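Local coordinates for protein lactose Operon Repressor (Escherichia coli, PDB 1JYE) that binds operator DNA to repress transcription of the lactose operon and releases it when inducer occupies its periplasmic-binding-protein-like core, at residues Ile237-Ala241 / Ala266-Val270; Asp219-Met223 / Ala245-Met249; Ala183-Gly187 / Leu198-His202; Ser158-Ser162 / Gln291-Leu296. The protein carries 1 engineered substitution. All blocks are in the same frame, centred on the assembly; numbering follows the deposited sequence.

Interaction 1: residues Ile237-Ala241 / Ala266-Val270; sequences IVPTA and ADISV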
loop_
_atom_site.group_PDB
_atom_site.type_symbol
_atom_site.label_atom_id
_atom_site.label_comp_id
_atom_site.label_asym_id
_atom_site.label_seq_id
_atom_site.Cartn_x
_atom_site.Cartn_y
_atom_site.Cartn_z
ATOM N N ILE A 237 5.025 31.592 4.244
ATOM C CA ILE A 237 5.763 30.898 5.290
ATOM C C ILE A 237 6.687 29.895 4.615
ATOM O O ILE A 237 6.234 28.884 4.077
ATOM C CB ILE A 237 4.809 30.165 6.253
ATOM C CG1 ILE A 237 3.888 31.183 6.930
ATOM C CG2 ILE A 237 5.609 29.389 7.293
ATOM C CD1 ILE A 237 2.881 30.577 7.891
ATOM N N VAL A 238 7.984 30.184 4.642
ATOM C CA VAL A 238 8.970 29.321 4.005
ATOM C C VAL A 238 10.014 28.827 4.995
ATOM O O VAL A 238 10.989 29.519 5.296
ATOM C CB VAL A 238 9.693 30.063 2.850
ATOM C CG1 VAL A 238 10.576 29.096 2.075
ATOM C CG2 VAL A 238 8.672 30.709 1.932
ATOM N N PRO A 239 9.821 27.612 5.521
ATOM C CA PRO A 239 10.778 27.060 6.478
ATOM C C PRO A 239 11.991 26.542 5.719
ATOM O O PRO A 239 11.970 26.473 4.491
ATOM C CB PRO A 239 9.987 25.930 7.124
ATOM C CG PRO A 239 9.209 25.392 5.949
ATOM C CD PRO A 239 8.711 26.670 5.278
ATOM N N THR A 240 13.053 26.198 6.438
ATOM C CA THR A 240 14.226 25.639 5.788
ATOM C C THR A 240 14.123 24.119 5.898
ATOM O O THR A 240 14.830 23.388 5.213
ATOM C CB THR A 240 15.549 26.123 6.432
ATOM O OG1 THR A 240 15.562 25.807 7.829
ATOM C CG2 THR A 240 15.710 27.628 6.242
ATOM N N ALA A 241 13.221 23.649 6.756
ATOM C CA ALA A 241 13.029 22.213 6.936
ATOM C C ALA A 241 11.618 21.881 7.404
ATOM O O ALA A 241 10.957 22.686 8.063
ATOM C CB ALA A 241 14.050 21.666 7.933
ATOM N N ALA A 266 18.239 21.245 -0.707
ATOM C CA ALA A 266 19.017 22.478 -0.762
ATOM C C ALA A 266 18.270 23.706 -0.239
ATOM O O ALA A 266 18.850 24.537 0.458
ATOM C CB ALA A 266 19.488 22.726 -2.190
ATOM N N ASP A 267 16.991 23.827 -0.581
ATOM C CA ASP A 267 16.193 24.966 -0.137
ATOM C C ASP A 267 15.328 24.606 1.064
ATOM O O ASP A 267 15.311 25.324 2.061
ATOM C CB ASP A 267 15.322 25.477 -1.287
ATOM C CG ASP A 267 16.141 26.132 -2.388
ATOM O OD1 ASP A 267 15.714 26.088 -3.559
ATOM O OD2 ASP A 267 17.212 26.701 -2.077
ATOM N N ILE A 268 14.601 23.499 0.965
ATOM C CA ILE A 268 13.760 23.055 2.068
ATOM C C ILE A 268 13.980 21.569 2.310
ATOM O O ILE A 268 13.663 20.738 1.456
ATOM C CB ILE A 268 12.263 23.291 1.786
ATOM C CG1 ILE A 268 11.997 24.786 1.584
ATOM C CG2 ILE A 268 11.428 22.762 2.954
ATOM C CD1 ILE A 268 10.539 25.130 1.370
ATOM N N SER A 269 14.542 21.241 3.469
ATOM C CA SER A 269 14.794 19.850 3.823
ATOM C C SER A 269 13.497 19.200 4.276
ATOM O O SER A 269 12.606 19.863 4.812
ATOM C CB SER A 269 15.838 19.754 4.939
ATOM O OG SER A 269 17.129 20.086 4.459
ATOM N N VAL A 270 13.396 17.893 4.064
ATOM C CA VAL A 270 12.194 17.167 4.435
ATOM C C VAL A 270 12.524 15.838 5.088
ATOM O O VAL A 270 13.393 15.101 4.617
ATOM C CB VAL A 270 11.310 16.887 3.184
ATOM C CG1 VAL A 270 10.074 16.098 3.579
ATOM C CG2 VAL A 270 10.915 18.197 2.519
HETATM O O HOH W 1 14.010 27.773 2.640
#
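At the edge of a parallel beta-sheet, where strand 269-271 is laid beside the start of strand 241-244, Ala241 and Ser269 form a parallel bridge. Ser269 N donates to Thr240 O at 2.8 Å, a nearly straight bond of 166° in which the donor is tilted 32° from the carbonyl plane. The same oxygen receives a CA-H contact from Ile268 CA at 3.3 Å, and Ala241 CA returns one to Ser269 O, so the two segments are joined by one true hydrogen bond and two weaker contacts. Ala241 CB and Ser269 CB lie on the same face of the sheet, 4.0 Å apart, while Ser269 OG turns to the backbone N of Leu330. Ile268 carries most of the side-chain packing: with CG1 set anti to the carbonyl carbon (chi1 -61°), the branch passes 3.4 Å from Pro239 O, and its CD1 end meets Val238 CG1 at 4.0 Å, the two side chains crossing at about a right angle. Replacing Ile268 with an alanine would probably leave Val238 CG1 without its apolar partner and open a gap beside Met242 and Leu233. Further out, one water donates to both Pro239 O and Asp267 O, bridging the loops where the backbones diverge. Such pairing of neighbouring parallel strands, each entered from a loop after a helix, is typical of the alpha/beta subdomains of periplasmic-binding-protein folds.

Interaction 2: residues Asp219-Met223 / Ala245-Met249; sequences DWSAM and ANDQM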
loop_
_atom_site.group_PDB
_atom_site.type_symbol
_atom_site.label_atom_id
_atom_site.label_comp_id
_atom_site.label_asym_id
_atom_site.label_seq_id
_atom_site.Cartn_x
_atom_site.Cartn_y
_atom_site.Cartn_z
ATOM N N ASP A 219 -3.888 14.092 6.193
ATOM C CA ASP A 219 -4.685 12.887 6.421
ATOM C C ASP A 219 -3.987 11.581 6.032
ATOM O O ASP A 219 -4.656 10.573 5.782
ATOM C CB ASP A 219 -6.029 12.985 5.678
ATOM C CG ASP A 219 -5.869 12.998 4.162
ATOM O OD1 ASP A 219 -4.764 12.704 3.669
ATOM O OD2 ASP A 219 -6.861 13.295 3.461
ATOM N N TRP A 220 -2.653 11.614 6.003
ATOM C CA TRP A 220 -1.796 10.473 5.653
ATOM C C TRP A 220 -1.573 10.349 4.142
ATOM O O TRP A 220 -0.673 9.628 3.708
ATOM C CB TRP A 220 -2.376 9.140 6.157
ATOM C CG TRP A 220 -2.484 8.953 7.660
ATOM C CD1 TRP A 220 -3.556 8.434 8.334
ATOM C CD2 TRP A 220 -1.465 9.180 8.652
ATOM N NE1 TRP A 220 -3.269 8.318 9.671
ATOM C CE2 TRP A 220 -1.996 8.768 9.896
ATOM C CE3 TRP A 220 -0.158 9.685 8.609
ATOM C CZ2 TRP A 220 -1.265 8.846 11.092
ATOM C CZ3 TRP A 220 0.572 9.763 9.802
ATOM C CH2 TRP A 220 0.011 9.344 11.024
ATOM N N SER A 221 -2.374 11.050 3.343
ATOM C CA SER A 221 -2.237 10.959 1.885
ATOM C C SER A 221 -1.255 11.953 1.281
ATOM O O SER A 221 -1.014 13.031 1.830
ATOM C CB SER A 221 -3.599 11.147 1.202
ATOM O OG SER A 221 -4.018 12.502 1.257
ATOM N N ALA A 222 -0.691 11.585 0.134
ATOM C CA ALA A 222 0.247 12.456 -0.550
ATOM C C ALA A 222 -0.430 13.769 -0.922
ATOM O O ALA A 222 0.168 14.837 -0.799
ATOM C CB ALA A 222 0.791 11.770 -1.808
ATOM N N MET A 223 -1.684 13.701 -1.364
ATOM C CA MET A 223 -2.377 14.920 -1.756
ATOM C C MET A 223 -2.536 15.885 -0.588
ATOM O O MET A 223 -2.447 17.097 -0.774
ATOM C CB MET A 223 -3.747 14.607 -2.363
ATOM C CG MET A 223 -4.422 15.825 -3.003
ATOM S SD MET A 223 -3.397 16.642 -4.273
ATOM C CE MET A 223 -3.584 15.498 -5.641
ATOM N N ALA A 245 4.604 13.785 8.955
ATOM C CA ALA A 245 4.093 12.606 9.650
ATOM C C ALA A 245 4.226 11.240 8.983
ATOM O O ALA A 245 4.166 10.220 9.665
ATOM C CB ALA A 245 2.643 12.848 10.078
ATOM N N ASN A 246 4.359 11.204 7.663
ATOM C CA ASN A 246 4.586 9.924 7.000
ATOM C C ASN A 246 5.194 10.165 5.635
ATOM O O ASN A 246 5.234 11.298 5.158
ATOM C CB ASN A 246 3.310 9.046 6.967
ATOM C CG ASN A 246 2.325 9.427 5.874
ATOM O OD1 ASN A 246 2.371 10.515 5.315
ATOM N ND2 ASN A 246 1.396 8.511 5.585
ATOM N N ASP A 247 5.712 9.111 5.019
ATOM C CA ASP A 247 6.370 9.264 3.734
ATOM C C ASP A 247 5.466 9.728 2.602
ATOM O O ASP A 247 5.896 10.500 1.749
ATOM C CB ASP A 247 7.076 7.959 3.353
ATOM C CG ASP A 247 8.238 7.636 4.277
ATOM O OD1 ASP A 247 8.695 8.547 5.008
ATOM O OD2 ASP A 247 8.706 6.479 4.268
ATOM N N GLN A 248 4.220 9.275 2.585
ATOM C CA GLN A 248 3.315 9.693 1.525
ATOM C C GLN A 248 3.009 11.184 1.610
ATOM O O GLN A 248 2.996 11.869 0.594
ATOM C CB GLN A 248 2.035 8.865 1.567
ATOM C CG GLN A 248 2.245 7.448 1.060
ATOM C CD GLN A 248 1.139 6.516 1.480
ATOM O OE1 GLN A 248 1.037 6.150 2.649
ATOM N NE2 GLN A 248 0.293 6.131 0.531
ATOM N N MET A 249 2.768 11.700 2.812
ATOM C CA MET A 249 2.518 13.130 2.916
ATOM C C MET A 249 3.804 13.867 2.560
ATOM O O MET A 249 3.762 14.964 2.010
ATOM C CB MET A 249 2.059 13.513 4.329
ATOM C CG MET A 249 0.670 13.007 4.663
ATOM S SD MET A 249 -0.002 13.784 6.141
ATOM C CE MET A 249 0.982 13.049 7.368
#
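The indole of Trp220 has Ala245 O at its edge, near the ring plane and 3.6 Å from CZ3, while Asn246 ND2 and Met249 CE approach obliquely; Ala245 CB also packs on CZ3. The amide of Asn246 is turned 47° from the indole and passes CE3. Its ND2 donates to Trp220 O at 3.0 Å, in the carbonyl plane and on a lone pair, with the acceptor almost in the amide plane. On its other branch, OD1 accepts from Met249 N at 2.8 Å, which makes Asn246 the N-cap of helix 247-259; with chi1 at 80°, the side chain lies between its own N and carbonyl carbon, where OD1 can reach Met249 N. A leucine in place of Asn246 would probably leave Trp220 O without this donor and the helix without its cap. The facing helix 222-234 starts with a cap as well: Ser221 is its N-cap, and Asp219 OD1 grips both Ser221 N, in an Asx turn, and Ser221 OG at 2.5 Å. The side chain of Met249 reaches across to this helix start: its SD receives a weak hydrogen bond from Trp220 N at 3.4 Å, while its CG reaches Ser221 O. Gln248 CB rests near Trp220 O, and NE2 of Gln248 bonds Asp278 of the second subunit.

Interaction 3: residues Ala183-Gly187 / Leu198-His202; sequences ALLAG and LAGWH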
loop_
_atom_site.group_PDB
_atom_site.type_symbol
_atom_site.label_atom_id
_atom_site.label_comp_id
_atom_site.label_asym_id
_atom_site.label_seq_id
_atom_site.Cartn_x
_atom_site.Cartn_y
_atom_site.Cartn_z
ATOM N N ALA A 183 8.941 23.643 10.071
ATOM C CA ALA A 183 7.492 23.531 10.004
ATOM C C ALA A 183 7.117 22.075 10.241
ATOM O O ALA A 183 7.895 21.169 9.931
ATOM C CB ALA A 183 6.978 23.994 8.642
ATOM N N LEU A 184 5.931 21.859 10.799
ATOM C CA LEU A 184 5.445 20.517 11.089
ATOM C C LEU A 184 4.198 20.194 10.282
ATOM O O LEU A 184 3.309 21.030 10.141
ATOM C CB LEU A 184 5.095 20.383 12.574
ATOM C CG LEU A 184 6.144 20.801 13.608
ATOM C CD1 LEU A 184 5.567 20.608 15.013
ATOM C CD2 LEU A 184 7.410 19.986 13.426
ATOM N N LEU A 185 4.138 18.981 9.743
ATOM C CA LEU A 185 2.961 18.539 9.003
ATOM C C LEU A 185 2.543 17.245 9.679
ATOM O O LEU A 185 3.113 16.181 9.427
ATOM C CB LEU A 185 3.280 18.293 7.524
ATOM C CG LEU A 185 2.120 17.703 6.709
ATOM C CD1 LEU A 185 0.847 18.516 6.926
ATOM C CD2 LEU A 185 2.499 17.689 5.235
ATOM N N ALA A 186 1.549 17.355 10.554
ATOM C CA ALA A 186 1.057 16.221 11.324
ATOM C C ALA A 186 0.061 15.353 10.580
ATOM O O ALA A 186 -0.518 15.765 9.574
ATOM C CB ALA A 186 0.422 16.727 12.623
ATOM N N GLY A 187 -0.121 14.138 11.088
ATOM C CA GLY A 187 -1.091 13.227 10.512
ATOM C C GLY A 187 -2.439 13.643 11.078
ATOM O O GLY A 187 -2.499 14.582 11.874
ATOM N N LEU A 198 3.014 14.191 16.832
ATOM C CA LEU A 198 3.020 15.649 16.896
ATOM C C LEU A 198 3.498 16.131 18.267
ATOM O O LEU A 198 4.292 17.069 18.356
ATOM C CB LEU A 198 1.622 16.205 16.600
ATOM C CG LEU A 198 1.471 17.732 16.653
ATOM C CD1 LEU A 198 2.488 18.394 15.729
ATOM C CD2 LEU A 198 0.049 18.113 16.250
ATOM N N ALA A 199 3.024 15.489 19.330
ATOM C CA ALA A 199 3.427 15.879 20.683
ATOM C C ALA A 199 4.929 15.698 20.845
ATOM O O ALA A 199 5.600 16.513 21.485
ATOM C CB ALA A 199 2.681 15.047 21.717
ATOM N N GLY A 200 5.447 14.620 20.264
ATOM C CA GLY A 200 6.870 14.344 20.338
ATOM C C GLY A 200 7.697 15.398 19.637
ATOM O O GLY A 200 8.711 15.846 20.178
ATOM N N TRP A 201 7.290 15.793 18.430
ATOM C CA TRP A 201 8.035 16.818 17.713
ATOM C C TRP A 201 8.114 18.077 18.561
ATOM O O TRP A 201 9.177 18.676 18.689
ATOM C CB TRP A 201 7.376 17.180 16.385
ATOM C CG TRP A 201 7.541 16.147 15.334
ATOM C CD1 TRP A 201 8.580 15.275 15.195
ATOM C CD2 TRP A 201 6.673 15.924 14.221
ATOM N NE1 TRP A 201 8.413 14.520 14.056
ATOM C CE2 TRP A 201 7.251 14.899 13.441
ATOM C CE3 TRP A 201 5.463 16.493 13.805
ATOM C CZ2 TRP A 201 6.657 14.431 12.263
ATOM C CZ3 TRP A 201 4.872 16.027 12.635
ATOM C CH2 TRP A 201 5.474 15.007 11.878
ATOM N N HIS A 202 6.985 18.480 19.132
ATOM C CA HIS A 202 6.965 19.682 19.959
ATOM C C HIS A 202 7.861 19.545 21.175
ATOM O O HIS A 202 8.550 20.492 21.551
ATOM C CB HIS A 202 5.535 20.004 20.394
ATOM C CG HIS A 202 4.731 20.696 19.337
ATOM N ND1 HIS A 202 5.051 21.951 18.867
ATOM C CD2 HIS A 202 3.624 20.311 18.660
ATOM C CE1 HIS A 202 4.174 22.312 17.945
ATOM N NE2 HIS A 202 3.298 21.334 17.801
#
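Leu184 and Trp201 lie alongside each other and point opposite ways, the leucine reaching out from strand 182-186 and the indole reaching back from helix 192-207. Leu184 CD2 comes obliquely to the six-membered ring, 4.0 Å from CE3. The far end of the indole runs on to the strand backbone, where its edge meets Leu185 O, 3.6 Å from CH2, and Ala186 CA close to CZ3. Trp201 gets there because its CG stands anti to the carbonyl carbon (chi1 -74°), which sends the ring system from the helix toward the sheet. The other branch of Leu184 serves His202: CD1 sits over one face of the imidazole, 3.8 Å from the ring centroid and displaced toward the rim, in a CH-pi contact 21° off the normal. The rotation of that ring is probably steadied further by the hydrogen bond from His202 NE2 to Glu215. Leu198, one helical turn before His202, offers both methyls: CD1 meets Leu184 CD1 at 3.9 Å, and CD2 meets Ala186 CB at the same distance. The segments run nearly antiparallel, at 165° and with axes 9.7 Å apart, as expected for the first half of the beta-alpha-beta crossover into strand 214-217. Strand 182-186 lies between 214-217 and 241-244 in the sheet, with Leu243 touching both Leu184 and Trp201, while Leu185 points to the other face, toward helix 222-234.

Interaction 4: residues Ser158-Ser162 / Gln291-Leu296; sequences SIIFS and QDFRLL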
loop_
_atom_site.group_PDB
_atom_site.type_symbol
_atom_site.label_atom_id
_atom_site.label_comp_id
_atom_site.label_asym_id
_atom_site.label_seq_id
_atom_site.Cartn_x
_atom_site.Cartn_y
_atom_site.Cartn_z
ATOM N N SER A 158 -0.021 -4.561 24.522
ATOM C CA SER A 158 0.250 -3.849 23.285
ATOM C C SER A 158 1.693 -3.918 22.819
ATOM O O SER A 158 2.595 -4.282 23.568
ATOM C CB SER A 158 -0.123 -2.374 23.454
ATOM O OG SER A 158 0.684 -1.772 24.461
ATOM N N ILE A 159 1.883 -3.576 21.551
ATOM C CA ILE A 159 3.204 -3.505 20.949
ATOM C C ILE A 159 3.129 -2.302 20.030
ATOM O O ILE A 159 2.308 -2.274 19.110
ATOM C CB ILE A 159 3.549 -4.727 20.072
ATOM C CG1 ILE A 159 3.380 -6.022 20.867
ATOM C CG2 ILE A 159 4.990 -4.589 19.570
ATOM C CD1 ILE A 159 3.577 -7.282 20.029
ATOM N N ILE A 160 3.951 -1.292 20.289
ATOM C CA ILE A 160 3.956 -0.122 19.426
ATOM C C ILE A 160 5.388 0.330 19.209
ATOM O O ILE A 160 6.299 -0.101 19.917
ATOM C CB ILE A 160 3.144 1.064 20.014
ATOM C CG1 ILE A 160 3.852 1.635 21.243
ATOM C CG2 ILE A 160 1.725 0.613 20.352
ATOM C CD1 ILE A 160 3.235 2.933 21.737
ATOM N N PHE A 161 5.584 1.180 18.211
ATOM C CA PHE A 161 6.908 1.710 17.918
ATOM C C PHE A 161 7.191 2.870 18.864
ATOM O O PHE A 161 6.269 3.538 19.335
ATOM C CB PHE A 161 6.969 2.191 16.472
ATOM C CG PHE A 161 6.963 1.078 15.472
ATOM C CD1 PHE A 161 8.060 0.231 15.357
ATOM C CD2 PHE A 161 5.856 0.862 14.659
ATOM C CE1 PHE A 161 8.057 -0.825 14.439
ATOM C CE2 PHE A 161 5.842 -0.189 13.739
ATOM C CZ PHE A 161 6.947 -1.032 13.633
ATOM N N SER A 162 8.466 3.106 19.145
ATOM C CA SER A 162 8.842 4.196 20.034
ATOM C C SER A 162 8.665 5.563 19.372
ATOM O O SER A 162 9.494 5.986 18.565
ATOM C CB SER A 162 10.293 4.039 20.484
ATOM O OG SER A 162 10.675 5.130 21.309
ATOM N N GLN A 291 10.003 2.367 10.462
ATOM C CA GLN A 291 9.107 1.641 11.355
ATOM C C GLN A 291 8.985 0.284 10.672
ATOM O O GLN A 291 8.383 0.177 9.605
ATOM C CB GLN A 291 7.723 2.288 11.437
ATOM C CG GLN A 291 7.708 3.689 12.025
ATOM C CD GLN A 291 6.330 4.083 12.513
ATOM O OE1 GLN A 291 6.033 3.990 13.706
ATOM N NE2 GLN A 291 5.472 4.508 11.591
ATOM N N ASP A 292 9.562 -0.742 11.285
ATOM C CA ASP A 292 9.543 -2.089 10.712
ATOM C C ASP A 292 8.188 -2.775 10.896
ATOM O O ASP A 292 8.003 -3.580 11.807
ATOM C CB ASP A 292 10.662 -2.916 11.349
ATOM C CG ASP A 292 10.966 -4.184 10.577
ATOM O OD1 ASP A 292 12.056 -4.752 10.796
ATOM O OD2 ASP A 292 10.122 -4.615 9.761
ATOM N N PHE A 293 7.247 -2.454 10.012
ATOM C CA PHE A 293 5.902 -3.016 10.088
ATOM C C PHE A 293 5.879 -4.534 10.010
ATOM O O PHE A 293 5.033 -5.179 10.630
ATOM C CB PHE A 293 5.017 -2.431 8.983
ATOM C CG PHE A 293 4.865 -0.939 9.055
ATOM C CD1 PHE A 293 4.323 -0.335 10.186
ATOM C CD2 PHE A 293 5.273 -0.135 7.997
ATOM C CE1 PHE A 293 4.190 1.049 10.262
ATOM C CE2 PHE A 293 5.144 1.255 8.065
ATOM C CZ PHE A 293 4.601 1.844 9.200
ATOM N N ARG A 294 6.802 -5.109 9.247
ATOM C CA ARG A 294 6.857 -6.558 9.120
ATOM C C ARG A 294 7.168 -7.159 10.486
ATOM O O ARG A 294 6.550 -8.139 10.906
ATOM C CB ARG A 294 7.937 -6.968 8.122
ATOM C CG ARG A 294 7.926 -8.450 7.785
ATOM C CD ARG A 294 9.293 -8.921 7.314
ATOM N NE ARG A 294 10.046 -9.579 8.382
ATOM C CZ ARG A 294 10.432 -8.995 9.514
ATOM N NH1 ARG A 294 10.145 -7.723 9.749
ATOM N NH2 ARG A 294 11.102 -9.691 10.422
ATOM N N LEU A 295 8.135 -6.566 11.181
ATOM C CA LEU A 295 8.512 -7.048 12.500
ATOM C C LEU A 295 7.331 -6.925 13.462
ATOM O O LEU A 295 7.061 -7.836 14.242
ATOM C CB LEU A 295 9.705 -6.254 13.037
ATOM C CG LEU A 295 10.179 -6.635 14.441
ATOM C CD1 LEU A 295 10.638 -8.084 14.456
ATOM C CD2 LEU A 295 11.306 -5.710 14.868
ATOM N N LEU A 296 6.626 -5.801 13.402
ATOM C CA LEU A 296 5.475 -5.588 14.277
ATOM C C LEU A 296 4.393 -6.643 14.050
ATOM O O LEU A 296 3.899 -7.251 14.999
ATOM C CB LEU A 296 4.884 -4.195 14.048
ATOM C CG LEU A 296 3.607 -3.877 14.830
ATOM C CD1 LEU A 296 3.886 -3.933 16.330
ATOM C CD2 LEU A 296 3.099 -2.499 14.431
#
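Phe161 packs between strand 158-161 and the start of helix 293-308. Gln291 CB sits over the centre of one face of its ring, a CH-pi contact of 3.9 Å to the centroid and 13° off the normal, and Asp292 O lies in plane at the edge, 3.3 Å from CZ. Gln291 OE1 lies beside Phe161 CD2, while its NE2 bonds Asp274 and a glycerol, probably from the crystallisation liquor. Phe161 CE2 also meets Leu296 CD2 at 3.7 Å and comes obliquely to the Phe293 ring, whose plane stands at 83° to its own. Ile159 CG2 presses on Leu296 CD1 at 3.5 Å, an unusually tight carbon pair; Leu296 reaches it with CG anti to its N (chi1 176°). The buried Ile159 O beside this pair has no polar partner in the model. The solvent side is looser. Asp292, partly exposed, turns its carboxylate away from the strand to cap the helix, with OD2 accepting from Leu295 N at 3.1 Å from above the carboxylate plane and forming a salt bridge to Arg294, which is exposed. Strand 316-324, next to 158-161 in the mixed sheet, adds Leu319 against Ile159, Phe161 and Leu296, and helix 74-89 packs on Phe293 and Leu296.

Overall arrangement
From the N terminus, strand 158-161 opens the longest loop, which interaction 4 closes only at 291-296; the other three contacts fall within it. Interaction 3 closes first, between 183-187 and 198-202. Interactions 2 and 1 then cross: 219-223, 237-241, 245-249 and 266-270 alternate along the chain. Interaction 3 touches both, through probable backbone hydrogen bonds of Ala183 N with Ala241 O (3.0 Å) and of Ala245 N with Leu185 O (2.9 Å). Interaction 3 packs a strand on its helix, interaction 1 pairs the start of strand 241-244 with strand 269-271 of that sheet, interaction 2 joins the starts of two helices, and interaction 4 sets helix 293-308 against the mixed sheet.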